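Local coordinates for endonuclease II (Enterobacteria phage t4, PDB 2WSH), which nicks and cleaves cytosine-containing host DNA at specific sequences, using magnesium, so that host nucleotides can be scavenged for phage DNA synthesis, at residues Val53-Thr58 / Pro126-Leu131. The protein carries 1 engineered substitution. Numbering follows the deposited sequence.
Sequences VYIGKT and PLFIKL. With PO4 (phosphate ion), chain E.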
# COMPACT_ATOMS: atom_id res chain seq x y z
N VAL A 53 -8.88 -26.80 11.78
CA VAL A 53 -7.70 -27.61 12.08
C VAL A 53 -6.44 -27.11 11.38
O VAL A 53 -5.33 -27.45 11.78
CB VAL A 53 -7.92 -29.10 11.75
CG1 VAL A 53 -9.09 -29.65 12.55
CG2 VAL A 53 -8.13 -29.30 10.25
N TYR A 54 -6.60 -26.30 10.34
CA TYR A 54 -5.45 -25.90 9.55
C TYR A 54 -5.67 -24.62 8.74
O TYR A 54 -6.72 -24.43 8.14
CB TYR A 54 -5.04 -27.03 8.60
CG TYR A 54 -3.80 -26.74 7.79
CD1 TYR A 54 -2.54 -26.81 8.38
CD2 TYR A 54 -3.87 -26.42 6.44
CE1 TYR A 54 -1.39 -26.55 7.64
CE2 TYR A 54 -2.73 -26.17 5.69
CZ TYR A 54 -1.50 -26.24 6.30
OH TYR A 54 -0.35 -25.99 5.58
N ILE A 55 -4.65 -23.76 8.74
CA ILE A 55 -4.64 -22.58 7.89
C ILE A 55 -3.51 -22.72 6.88
O ILE A 55 -2.35 -22.88 7.26
CB ILE A 55 -4.40 -21.30 8.70
CG1 ILE A 55 -5.63 -20.95 9.54
CG2 ILE A 55 -4.06 -20.13 7.77
CD1 ILE A 55 -6.79 -20.43 8.72
N GLY A 56 -3.85 -22.69 5.60
CA GLY A 56 -2.85 -22.76 4.54
C GLY A 56 -2.91 -21.56 3.63
O GLY A 56 -3.83 -20.75 3.71
N LYS A 57 -1.92 -21.43 2.76
CA LYS A 57 -1.96 -20.42 1.71
C LYS A 57 -1.65 -21.09 0.38
O LYS A 57 -0.93 -22.09 0.35
CB LYS A 57 -0.96 -19.30 1.99
CG LYS A 57 0.49 -19.76 2.01
CD LYS A 57 1.42 -18.62 2.43
CE LYS A 57 2.88 -19.06 2.41
NZ LYS A 57 3.78 -18.02 2.98
N THR A 58 -2.20 -20.56 -0.71
CA THR A 58 -2.00 -21.17 -2.02
C THR A 58 -2.25 -20.20 -3.18
O THR A 58 -3.11 -19.32 -3.11
CB THR A 58 -2.88 -22.42 -2.22
OG1 THR A 58 -2.57 -23.04 -3.47
CG2 THR A 58 -4.36 -22.04 -2.19
N PRO A 126 0.76 -16.14 8.61
CA PRO A 126 1.44 -16.11 9.91
C PRO A 126 0.54 -15.58 11.02
O PRO A 126 0.62 -16.06 12.15
CB PRO A 126 2.60 -15.14 9.68
CG PRO A 126 2.87 -15.21 8.23
CD PRO A 126 1.54 -15.45 7.57
N LEU A 127 -0.29 -14.59 10.69
CA LEU A 127 -1.15 -13.96 11.69
C LEU A 127 -2.35 -14.82 12.07
O LEU A 127 -2.79 -14.81 13.22
CB LEU A 127 -1.62 -12.58 11.21
CG LEU A 127 -0.54 -11.51 11.09
CD1 LEU A 127 -1.11 -10.25 10.48
CD2 LEU A 127 0.10 -11.21 12.45
N PHE A 128 -2.88 -15.57 11.11
CA PHE A 128 -3.97 -16.50 11.39
C PHE A 128 -3.47 -17.65 12.25
O PHE A 128 -4.15 -18.10 13.17
CB PHE A 128 -4.57 -17.04 10.10
CG PHE A 128 -5.63 -16.15 9.50
CD1 PHE A 128 -6.80 -15.89 10.19
CD2 PHE A 128 -5.46 -15.59 8.25
CE1 PHE A 128 -7.78 -15.07 9.65
CE2 PHE A 128 -6.44 -14.78 7.69
CZ PHE A 128 -7.60 -14.52 8.40
N ILE A 129 -2.27 -18.13 11.95
CA ILE A 129 -1.68 -19.23 12.70
C ILE A 129 -1.41 -18.82 14.15
O ILE A 129 -1.74 -19.56 15.08
CB ILE A 129 -0.39 -19.73 12.03
CG1 ILE A 129 -0.72 -20.35 10.67
CG2 ILE A 129 0.32 -20.73 12.92
CD1 ILE A 129 0.51 -20.74 9.86
N LYS A 130 -0.84 -17.64 14.35
CA LYS A 130 -0.60 -17.13 15.69
C LYS A 130 -1.92 -16.87 16.41
O LYS A 130 -2.02 -17.00 17.64
CB LYS A 130 0.23 -15.84 15.65
CG LYS A 130 0.22 -15.05 16.95
CD LYS A 130 0.88 -13.69 16.77
CE LYS A 130 2.40 -13.79 16.87
NZ LYS A 130 2.86 -13.94 18.28
N LEU A 131 -2.95 -16.53 15.65
CA LEU A 131 -4.25 -16.20 16.22
C LEU A 131 -4.99 -17.44 16.72
O LEU A 131 -5.50 -17.46 17.85
CB LEU A 131 -5.11 -15.44 15.21
CG LEU A 131 -6.48 -14.94 15.71
CD1 LEU A 131 -6.33 -14.12 16.98
CD2 LEU A 131 -7.19 -14.14 14.63
P PO4 E . 0.29 -26.23 1.88
O1 PO4 E . -0.07 -25.53 3.16
O2 PO4 E . 1.23 -25.37 1.07
O3 PO4 E . 0.95 -27.57 2.15
O4 PO4 E . -0.99 -26.46 1.12
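Ile55, on the strand 51-58, points toward the helix 121-132 and carries nearly all of the strand's side of the contact. Its chi1 of -71° puts CG1 beside the backbone N and leaves the CG2 methyl anti to it, 3.9 Å from Phe128 CB, and the two side chains cross at about a right angle. The Phe128 ring then leads away from the strand, with CD1 of Ile55 lying obliquely off it; Tyr15 and Phe17 meet that ring edge-to-face, and Leu113 of the second subunit also packs on Phe128. This is the tight, buried part. Ile129 sits more loosely, its CG1 4.3 Å from Ile55 CB, on the flank where Lys57 and Pro126 are exposed to solvent; Lys57 NZ forms a salt bridge with Asp122 in an earlier turn of the helix. On the other face of the strand the chemistry turns polar: Tyr54 OH donates a very short 2.5 Å hydrogen bond to phosphate O1, which lies near the ring plane at its edge. Tyr44, Arg64 and Lys83 also bind this ion, probably picked up from the crystallisation liquor. One GIY-YIG strand thus joins an apolar helix contact, without any hydrogen bond across it, to an anion pocket that could plausibly receive a DNA phosphate.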